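Local coordinates for protein N-acetyltransferase (PDB 4M85) that probably transfers an acetyl group from acetyl-coenzyme A to an amine acceptor, as expected for a member of the GNAT family of N-acetyltransferases, at residues A[86-91]-A[101-106]; A[38-43]-A[95-100]; A[113-118]-A[146-151]. All blocks are in the same frame, centred on the assembly; numbering follows the deposited sequence.

Contact 1 (A[86-91]-A[101-106]); sequences KAWELL and GTPLPV
Trp88 and Pro103 form a CH-pi contact between two loops that flank the short helix 95-98, one following helix 81-86 and the other running on toward strand 114-121. The pyrrolidine lies over one face of the indole. Pro103 CD stands 3.4 Å from the centroid of the five-membered ring and only 8° off its normal, while Pro103 CG sits by the ring fusion, 3.6 Å from Trp88 CE2, and extends over the six-membered ring, where Trp88 CZ3 is 3.8 Å away. Both methylenes therefore lie against the indole face. The opposite face of the indole is met by Leu91 CD1 from the same turn, so aliphatic groups flank the ring. Its direction follows from a chi1 of -172°, which places CG trans to the backbone N and sends the indole from the 3-10 segment 88-90 toward the proline.

No direct hydrogen bond joins the two segments, but a water links them. Trp88 NE1 donates to this water at 2.9 Å, and the water in turn donates to Gly101 O, a bridge that satisfies the indole N-H and links it to 101-106. Gly101 itself has positive phi and is where the chain leaves helical geometry.

At the near end of the tryptophan, the methyl Thr102 CG2 touches both Trp88 CB and Glu89 CG, each at 3.9 Å. The Thr102 hydroxyl bonds Glu85 OE2, which also accepts from Leu104 N. Glu89 is held by a salt bridge in which Lys86 NZ meets OE1 at 3.2 Å.

Around the Trp88-Pro103 pair, Tyr53 packs edge-to-face with Trp88 and also touches Pro103. Helix 37-49 contributes Ala43 and Ser47 against the indole, and Trp24 of helix 13-26 covers Pro103 and Leu104.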
loop_
_atom_site.group_PDB
_atom_site.type_symbol
_atom_site.label_atom_id
_atom_site.label_comp_id
_atom_site.label_asym_id
_atom_site.label_seq_id
_atom_site.Cartn_x
_atom_site.Cartn_y
_atom_site.Cartn_z
ATOM N N LYS A 86 10.567 -10.203 -1.232
ATOM C CA LYS A 86 11.063 -11.485 -1.751
ATOM C C LYS A 86 9.989 -12.564 -1.698
ATOM O O LYS A 86 9.974 -13.477 -2.527
ATOM C CB LYS A 86 12.310 -11.911 -0.976
ATOM C CG LYS A 86 13.072 -13.065 -1.583
ATOM C CD LYS A 86 14.423 -13.199 -0.895
ATOM C CE LYS A 86 15.182 -14.459 -1.307
ATOM N NZ LYS A 86 15.267 -14.591 -2.787
ATOM N N ALA A 87 9.048 -12.448 -0.767
ATOM C CA ALA A 87 7.996 -13.452 -0.629
ATOM C C ALA A 87 7.092 -13.579 -1.865
ATOM O O ALA A 87 6.418 -14.595 -2.026
ATOM C CB ALA A 87 7.154 -13.196 0.625
ATOM N N TRP A 88 7.112 -12.572 -2.743
ATOM C CA TRP A 88 6.468 -12.661 -4.034
ATOM C C TRP A 88 6.813 -13.973 -4.769
ATOM O O TRP A 88 5.967 -14.551 -5.464
ATOM C CB TRP A 88 6.856 -11.467 -4.883
ATOM C CG TRP A 88 6.117 -11.355 -6.172
ATOM C CD1 TRP A 88 6.544 -11.760 -7.405
ATOM C CD2 TRP A 88 4.843 -10.740 -6.373
ATOM N NE1 TRP A 88 5.601 -11.448 -8.361
ATOM C CE2 TRP A 88 4.547 -10.825 -7.754
ATOM C CE3 TRP A 88 3.922 -10.125 -5.527
ATOM C CZ2 TRP A 88 3.363 -10.323 -8.292
ATOM C CZ3 TRP A 88 2.758 -9.638 -6.059
ATOM C CH2 TRP A 88 2.482 -9.748 -7.436
ATOM N N GLU A 89 8.048 -14.437 -4.582
ATOM C CA GLU A 89 8.529 -15.653 -5.211
ATOM C C GLU A 89 7.858 -16.958 -4.745
ATOM O O GLU A 89 7.954 -17.992 -5.420
ATOM C CB GLU A 89 10.034 -15.726 -5.032
ATOM C CG GLU A 89 10.755 -14.553 -5.674
ATOM C CD GLU A 89 12.260 -14.746 -5.725
ATOM O OE1 GLU A 89 12.829 -15.255 -4.711
ATOM O OE2 GLU A 89 12.850 -14.398 -6.787
ATOM N N LEU A 90 7.154 -16.914 -3.614
ATOM C CA LEU A 90 6.433 -18.078 -3.096
ATOM C C LEU A 90 5.004 -18.192 -3.618
ATOM O O LEU A 90 4.271 -19.092 -3.206
ATOM C CB LEU A 90 6.418 -18.047 -1.559
ATOM C CG LEU A 90 7.822 -17.854 -0.928
ATOM C CD1 LEU A 90 7.773 -17.744 0.585
ATOM C CD2 LEU A 90 8.720 -19.000 -1.352
ATOM N N LEU A 91 4.587 -17.288 -4.508
ATOM C CA LEU A 91 3.212 -17.308 -5.035
ATOM C C LEU A 91 3.107 -18.271 -6.213
ATOM O O LEU A 91 4.105 -18.548 -6.881
ATOM C CB LEU A 91 2.776 -15.889 -5.470
ATOM C CG LEU A 91 2.877 -14.812 -4.396
ATOM C CD1 LEU A 91 2.467 -13.426 -4.899
ATOM C CD2 LEU A 91 2.053 -15.233 -3.175
ATOM N N GLY A 101 10.379 -10.766 -12.414
ATOM C CA GLY A 101 10.920 -10.641 -11.079
ATOM C C GLY A 101 9.861 -10.023 -10.173
ATOM O O GLY A 101 8.696 -9.898 -10.547
ATOM N N THR A 102 10.266 -9.635 -8.982
ATOM C CA THR A 102 9.322 -9.147 -8.008
ATOM C C THR A 102 8.950 -7.690 -8.390
ATOM O O THR A 102 9.757 -6.959 -8.981
ATOM C CB THR A 102 9.840 -9.311 -6.558
ATOM O OG1 THR A 102 10.838 -8.332 -6.263
ATOM C CG2 THR A 102 10.407 -10.715 -6.333
ATOM N N PRO A 103 7.709 -7.289 -8.096
ATOM C CA PRO A 103 7.145 -6.020 -8.597
ATOM C C PRO A 103 7.756 -4.748 -8.019
ATOM O O PRO A 103 7.710 -3.716 -8.684
ATOM C CB PRO A 103 5.658 -6.091 -8.217
ATOM C CG PRO A 103 5.459 -7.334 -7.447
ATOM C CD PRO A 103 6.742 -8.101 -7.341
ATOM N N LEU A 104 8.337 -4.817 -6.817
ATOM C CA LEU A 104 8.835 -3.619 -6.136
ATOM C C LEU A 104 10.187 -3.853 -5.433
ATOM O O LEU A 104 10.243 -3.852 -4.213
ATOM C CB LEU A 104 7.760 -3.127 -5.141
ATOM C CG LEU A 104 6.502 -2.427 -5.684
ATOM C CD1 LEU A 104 5.383 -2.464 -4.647
ATOM C CD2 LEU A 104 6.767 -0.978 -6.088
ATOM N N PRO A 105 11.280 -4.086 -6.210
ATOM C CA PRO A 105 12.627 -4.363 -5.667
ATOM C C PRO A 105 13.271 -3.250 -4.851
ATOM O O PRO A 105 14.080 -3.552 -3.965
ATOM C CB PRO A 105 13.477 -4.596 -6.924
ATOM C CG PRO A 105 12.718 -3.929 -8.039
ATOM C CD PRO A 105 11.280 -4.159 -7.685
ATOM N N VAL A 106 12.931 -1.990 -5.139
ATOM C CA VAL A 106 13.548 -0.857 -4.468
ATOM C C VAL A 106 13.097 -0.798 -3.005
ATOM O O VAL A 106 11.914 -1.038 -2.687
ATOM C CB VAL A 106 13.257 0.472 -5.203
ATOM C CG1 VAL A 106 13.957 1.653 -4.515
ATOM C CG2 VAL A 106 13.715 0.392 -6.663
HETATM O O HOH W 1 6.910 -11.661 -10.949
#

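Contact 2 (A[38-43]-A[95-100]); sequences DMVLDA and EEIKQY
Met39 and Ile97 run past each other in opposite directions, each reaching from its own helix toward the other, and the terminal methyl of the methionine does most of the touching. Met39 CE lies 3.5 Å from Ile97 CB and equally close to Ile97 N, so it rests against the root of the isoleucine and the adjoining backbone. The bend at chi3 (77°) turns this methyl away from the line of the extended chain before it. Glu96 crosses the methionine at about a right angle, with its CB 3.8 Å from Met39 CE; here the aliphatic part of the glutamate makes the contact.

Ile97 answers with its longer branch. With chi1 at -170° and chi2 at 155°, CG1 and CD1 extend toward helix 37-49, where CD1 meets two residues three positions apart on one helical face. Val40 CG2 and Ala43 CB each lie 4.1 Å from Ile97 CD1, the valine side chain at about a right angle to the isoleucine. The closest backbones are those of Val40 and Ile97, with their CA atoms 7.6 Å apart.

Leu31 and Leu35 pack on Ile97 as well, and Tyr21 of helix 13-26 packs on Val40. The arrangement is ordinary apolar helix-helix packing, without a hydrogen bond across it, which seats the short helix 95-98 on helix 37-49, beside helices 13-26 and 30-34 in this GNAT-fold enzyme.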
loop_
_atom_site.group_PDB
_atom_site.type_symbol
_atom_site.label_atom_id
_atom_site.label_comp_id
_atom_site.label_asym_id
_atom_site.label_seq_id
_atom_site.Cartn_x
_atom_site.Cartn_y
_atom_site.Cartn_z
ATOM N N ASP A 38 -5.639 -9.243 -15.891
ATOM C CA ASP A 38 -6.221 -10.430 -15.305
ATOM C C ASP A 38 -5.179 -11.158 -14.496
ATOM O O ASP A 38 -5.446 -11.618 -13.381
ATOM C CB ASP A 38 -6.723 -11.370 -16.407
ATOM C CG ASP A 38 -7.650 -12.443 -15.879
ATOM O OD1 ASP A 38 -7.592 -13.571 -16.402
ATOM O OD2 ASP A 38 -8.433 -12.157 -14.951
ATOM N N MET A 39 -3.985 -11.233 -15.076
ATOM C CA MET A 39 -2.916 -12.026 -14.528
ATOM C C MET A 39 -2.288 -11.308 -13.347
ATOM O O MET A 39 -1.984 -11.935 -12.348
ATOM C CB MET A 39 -1.854 -12.280 -15.592
ATOM C CG MET A 39 -1.151 -13.606 -15.467
ATOM S SD MET A 39 -0.192 -13.892 -16.970
ATOM C CE MET A 39 1.187 -12.828 -16.662
ATOM N N VAL A 40 -2.119 -9.994 -13.478
ATOM C CA VAL A 40 -1.553 -9.169 -12.416
ATOM C C VAL A 40 -2.487 -9.135 -11.197
ATOM O O VAL A 40 -2.036 -9.227 -10.075
ATOM C CB VAL A 40 -1.247 -7.747 -12.922
ATOM C CG1 VAL A 40 -0.729 -6.852 -11.794
ATOM C CG2 VAL A 40 -0.233 -7.786 -14.068
ATOM N N LEU A 41 -3.789 -9.032 -11.422
ATOM C CA LEU A 41 -4.761 -9.044 -10.324
ATOM C C LEU A 41 -4.740 -10.361 -9.563
ATOM O O LEU A 41 -4.643 -10.378 -8.330
ATOM C CB LEU A 41 -6.183 -8.764 -10.852
ATOM C CG LEU A 41 -6.464 -7.317 -11.260
ATOM C CD1 LEU A 41 -7.854 -7.185 -11.890
ATOM C CD2 LEU A 41 -6.341 -6.386 -10.053
ATOM N N ASP A 42 -4.861 -11.468 -10.292
ATOM C CA ASP A 42 -4.697 -12.781 -9.692
ATOM C C ASP A 42 -3.426 -12.848 -8.828
ATOM O O ASP A 42 -3.441 -13.369 -7.719
ATOM C CB ASP A 42 -4.642 -13.858 -10.771
ATOM C CG ASP A 42 -4.397 -15.217 -10.199
ATOM O OD1 ASP A 42 -5.292 -15.757 -9.520
ATOM O OD2 ASP A 42 -3.298 -15.748 -10.411
ATOM N N ALA A 43 -2.328 -12.329 -9.349
ATOM C CA ALA A 43 -1.075 -12.353 -8.598
ATOM C C ALA A 43 -1.137 -11.543 -7.292
ATOM O O ALA A 43 -0.646 -12.013 -6.252
ATOM C CB ALA A 43 0.067 -11.888 -9.458
ATOM N N GLU A 95 4.381 -18.347 -15.664
ATOM C CA GLU A 95 5.765 -18.077 -15.982
ATOM C C GLU A 95 5.916 -16.689 -16.608
ATOM O O GLU A 95 6.946 -16.025 -16.479
ATOM C CB GLU A 95 6.288 -19.167 -16.940
ATOM C CG GLU A 95 7.792 -19.369 -16.879
ATOM C CD GLU A 95 8.270 -19.845 -15.520
ATOM O OE1 GLU A 95 7.467 -20.442 -14.760
ATOM O OE2 GLU A 95 9.455 -19.614 -15.201
ATOM N N GLU A 96 4.865 -16.246 -17.266
ATOM C CA GLU A 96 4.886 -14.987 -17.970
ATOM C C GLU A 96 5.017 -13.789 -17.019
ATOM O O GLU A 96 5.659 -12.797 -17.361
ATOM C CB GLU A 96 3.615 -14.869 -18.808
ATOM C CG GLU A 96 3.585 -13.657 -19.711
ATOM C CD GLU A 96 2.369 -13.665 -20.616
ATOM O OE1 GLU A 96 1.634 -14.680 -20.620
ATOM O OE2 GLU A 96 2.150 -12.655 -21.318
ATOM N N ILE A 97 4.414 -13.863 -15.834
ATOM C CA ILE A 97 4.628 -12.808 -14.857
ATOM C C ILE A 97 5.908 -13.049 -14.052
ATOM O O ILE A 97 6.586 -12.086 -13.688
ATOM C CB ILE A 97 3.415 -12.580 -13.937
ATOM C CG1 ILE A 97 3.614 -11.309 -13.104
ATOM C CG2 ILE A 97 3.160 -13.786 -13.051
ATOM C CD1 ILE A 97 2.314 -10.694 -12.658
ATOM N N LYS A 98 6.241 -14.316 -13.788
ATOM C CA LYS A 98 7.448 -14.646 -13.023
ATOM C C LYS A 98 8.703 -14.128 -13.696
ATOM O O LYS A 98 9.681 -13.827 -13.015
ATOM C CB LYS A 98 7.571 -16.157 -12.800
ATOM C CG LYS A 98 6.526 -16.716 -11.845
ATOM C CD LYS A 98 6.642 -18.229 -11.679
ATOM C CE LYS A 98 7.533 -18.633 -10.521
ATOM N NZ LYS A 98 6.886 -18.443 -9.186
ATOM N N GLN A 99 8.689 -14.009 -15.025
ATOM C CA GLN A 99 9.859 -13.492 -15.752
ATOM C C GLN A 99 10.201 -12.039 -15.372
ATOM O O GLN A 99 11.357 -11.620 -15.477
ATOM C CB GLN A 99 9.685 -13.649 -17.270
ATOM C CG GLN A 99 8.640 -12.732 -17.894
ATOM C CD GLN A 99 7.964 -13.309 -19.143
ATOM O OE1 GLN A 99 8.201 -14.462 -19.524
ATOM N NE2 GLN A 99 7.110 -12.504 -19.782
ATOM N N TYR A 100 9.219 -11.280 -14.885
ATOM C CA TYR A 100 9.476 -9.884 -14.512
ATOM C C TYR A 100 10.221 -9.700 -13.186
ATOM O O TYR A 100 10.681 -8.605 -12.884
ATOM C CB TYR A 100 8.180 -9.085 -14.541
ATOM C CG TYR A 100 7.802 -8.715 -15.951
ATOM C CD1 TYR A 100 7.088 -9.601 -16.762
ATOM C CD2 TYR A 100 8.199 -7.503 -16.499
ATOM C CE1 TYR A 100 6.756 -9.271 -18.070
ATOM C CE2 TYR A 100 7.874 -7.164 -17.806
ATOM C CZ TYR A 100 7.151 -8.049 -18.587
ATOM O OH TYR A 100 6.826 -7.714 -19.883
#

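Contact 3 (A[113-118]-A[146-151]); sequences EYYIET and KWSLNC
Ser148 OG donates a 2.6 Å hydrogen bond to Glu113 OE1, approaching from above the carboxylate plane. Lys110 N also donates to OE1, while OE2 binds His182 and makes a long salt bridge with Lys146 NZ, whose stronger partner is Asp112. Asn150 ND2 donates to Tyr115 OH at 3.0 Å, ring and amide planes 56° apart; chi1 of 180° turns that ring opposite the backbone N, toward Asn150. The hydroxyl also bonds Glu108, and Asn150 OD1 bonds His182.

Between these side chains the backbones pair in parallel: Tyr114 N to Lys146 O (2.7 Å), Ser148 N to Tyr114 O (3.1 Å) and Ile116 N to Ser148 O (2.8 Å). A water accepts from Asn150 N and lies close to Ile116 O, one of several acceptors in reach.

On the face carrying Tyr114, Ile116, Trp147 and Leu149, Tyr114 CB lies over the indole of Trp147, 4.2 Å from its six-membered centroid. Ile116 CG1 approaches Trp147 CE3 obliquely at 3.9 Å.

Leu135 and Leu138 of the crossover helix 130-140 pack on Ile116, Leu138 also on Trp147. The two strands lie between 68-77 and 178-184, and Glu117 and Thr118 form a classic beta bulge opposite Ile74.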
loop_
_atom_site.group_PDB
_atom_site.type_symbol
_atom_site.label_atom_id
_atom_site.label_comp_id
_atom_site.label_asym_id
_atom_site.label_seq_id
_atom_site.Cartn_x
_atom_site.Cartn_y
_atom_site.Cartn_z
ATOM N N GLU A 113 11.832 2.469 10.818
ATOM C CA GLU A 113 10.480 2.970 10.511
ATOM C C GLU A 113 9.438 1.873 10.386
ATOM O O GLU A 113 9.725 0.782 9.912
ATOM C CB GLU A 113 10.473 3.754 9.174
ATOM C CG GLU A 113 11.371 4.980 9.136
ATOM C CD GLU A 113 11.557 5.584 7.767
ATOM O OE1 GLU A 113 11.180 4.985 6.723
ATOM O OE2 GLU A 113 12.131 6.686 7.740
ATOM N N TYR A 114 8.214 2.186 10.814
ATOM C CA TYR A 114 7.049 1.421 10.417
ATOM C C TYR A 114 6.445 2.125 9.192
ATOM O O TYR A 114 5.788 3.179 9.310
ATOM C CB TYR A 114 6.078 1.281 11.576
ATOM C CG TYR A 114 5.379 -0.036 11.560
ATOM C CD1 TYR A 114 5.875 -1.128 12.272
ATOM C CD2 TYR A 114 4.219 -0.211 10.786
ATOM C CE1 TYR A 114 5.225 -2.362 12.221
ATOM C CE2 TYR A 114 3.551 -1.428 10.740
ATOM C CZ TYR A 114 4.049 -2.498 11.455
ATOM O OH TYR A 114 3.356 -3.686 11.367
ATOM N N TYR A 115 6.729 1.549 8.021
ATOM C CA TYR A 115 6.455 2.166 6.717
ATOM C C TYR A 115 5.025 1.961 6.279
ATOM O O TYR A 115 4.529 0.836 6.231
ATOM C CB TYR A 115 7.386 1.584 5.628
ATOM C CG TYR A 115 7.197 2.141 4.231
ATOM C CD1 TYR A 115 7.259 3.517 3.986
ATOM C CD2 TYR A 115 7.008 1.289 3.134
ATOM C CE1 TYR A 115 7.125 4.027 2.708
ATOM C CE2 TYR A 115 6.877 1.791 1.860
ATOM C CZ TYR A 115 6.922 3.157 1.665
ATOM O OH TYR A 115 6.787 3.663 0.427
ATOM N N ILE A 116 4.378 3.066 5.927
ATOM C CA ILE A 116 3.057 3.043 5.359
ATOM C C ILE A 116 3.261 3.149 3.850
ATOM O O ILE A 116 3.550 4.216 3.327
ATOM C CB ILE A 116 2.217 4.223 5.859
ATOM C CG1 ILE A 116 2.104 4.194 7.391
ATOM C CG2 ILE A 116 0.830 4.145 5.258
ATOM C CD1 ILE A 116 1.578 5.464 8.004
ATOM N N GLU A 117 3.086 2.032 3.165
ATOM C CA GLU A 117 3.367 1.945 1.753
ATOM C C GLU A 117 2.243 2.553 0.897
ATOM O O GLU A 117 2.517 3.197 -0.110
ATOM C CB GLU A 117 3.560 0.466 1.367
ATOM C CG GLU A 117 3.896 0.235 -0.102
ATOM C CD GLU A 117 3.628 -1.203 -0.567
ATOM O OE1 GLU A 117 3.902 -2.163 0.172
ATOM O OE2 GLU A 117 3.143 -1.373 -1.695
ATOM N N THR A 118 0.996 2.307 1.286
ATOM C CA THR A 118 -0.160 2.559 0.428
ATOM C C THR A 118 -1.358 3.069 1.246
ATOM O O THR A 118 -1.670 2.505 2.295
ATOM C CB THR A 118 -0.621 1.250 -0.294
ATOM O OG1 THR A 118 0.435 0.710 -1.089
ATOM C CG2 THR A 118 -1.774 1.524 -1.184
ATOM N N LYS A 146 8.150 4.983 15.041
ATOM C CA LYS A 146 8.266 6.020 14.025
ATOM C C LYS A 146 7.625 5.518 12.746
ATOM O O LYS A 146 8.099 4.549 12.147
ATOM C CB LYS A 146 9.734 6.377 13.771
ATOM C CG LYS A 146 9.930 7.359 12.622
ATOM C CD LYS A 146 11.097 8.320 12.855
ATOM C CE LYS A 146 12.464 7.664 12.736
ATOM N NZ LYS A 146 12.641 7.033 11.409
ATOM N N TRP A 147 6.538 6.177 12.342
ATOM C CA TRP A 147 5.869 5.864 11.096
ATOM C C TRP A 147 6.464 6.688 9.974
ATOM O O TRP A 147 6.887 7.841 10.165
ATOM C CB TRP A 147 4.369 6.111 11.218
ATOM C CG TRP A 147 3.702 5.338 12.301
ATOM C CD1 TRP A 147 3.586 5.704 13.591
ATOM C CD2 TRP A 147 3.015 4.087 12.181
ATOM N NE1 TRP A 147 2.909 4.767 14.299
ATOM C CE2 TRP A 147 2.531 3.760 13.458
ATOM C CE3 TRP A 147 2.760 3.217 11.120
ATOM C CZ2 TRP A 147 1.820 2.602 13.713
ATOM C CZ3 TRP A 147 2.058 2.063 11.372
ATOM C CH2 TRP A 147 1.603 1.754 12.669
ATOM N N SER A 148 6.550 6.092 8.802
ATOM C CA SER A 148 6.992 6.820 7.619
ATOM C C SER A 148 6.099 6.584 6.400
ATOM O O SER A 148 5.354 5.611 6.337
ATOM C CB SER A 148 8.442 6.463 7.277
ATOM O OG SER A 148 8.557 5.163 6.756
ATOM N N LEU A 149 6.187 7.502 5.439
ATOM C CA LEU A 149 5.526 7.347 4.160
ATOM C C LEU A 149 6.200 8.184 3.098
ATOM O O LEU A 149 7.019 9.061 3.404
ATOM C CB LEU A 149 4.030 7.645 4.239
ATOM C CG LEU A 149 3.508 9.023 4.587
ATOM C CD1 LEU A 149 3.702 10.005 3.431
ATOM C CD2 LEU A 149 2.027 8.933 4.967
ATOM N N ASN A 150 5.857 7.883 1.855
ATOM C CA ASN A 150 6.404 8.563 0.696
ATOM C C ASN A 150 5.315 9.225 -0.140
ATOM O O ASN A 150 4.462 8.562 -0.696
ATOM C CB ASN A 150 7.175 7.551 -0.134
ATOM C CG ASN A 150 8.490 7.158 0.506
ATOM O OD1 ASN A 150 9.218 8.005 1.025
ATOM N ND2 ASN A 150 8.820 5.871 0.448
ATOM N N CYS A 151 5.349 10.547 -0.224
ATOM C CA CYS A 151 4.270 11.328 -0.854
ATOM C C CYS A 151 4.752 11.896 -2.177
ATOM O O CYS A 151 5.693 12.683 -2.211
ATOM C CB CYS A 151 3.876 12.487 0.066
ATOM S SG CYS A 151 2.502 13.526 -0.506
HETATM O O HOH W 2 4.116 5.588 1.227
HETATM O O HOH W 3 1.771 6.472 -0.417
#

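From the N terminus, helix 37-49 supplies the first half of contact 2, which closes only when the chain returns at 95-100, after strands 60-65 and 68-77. Contact 1 opens at 86-91, before that return, and closes at 101-106, so the two cross along the chain. They also touch in space, where Trp88 CH2 lies 3.8 Å from Ala43 CB, and together they bind helix 95-98 and its flanking loops to helix 37-49. Contact 3 follows in series, closing the beta-alpha-beta unit of 114-121, 130-140 and 147-152 within the central sheet. Leu104 CD1 packs against Glu117 OE2, joining contacts 1 and 3; contacts 2 and 3 remain about 12 Å apart at their nearest atoms.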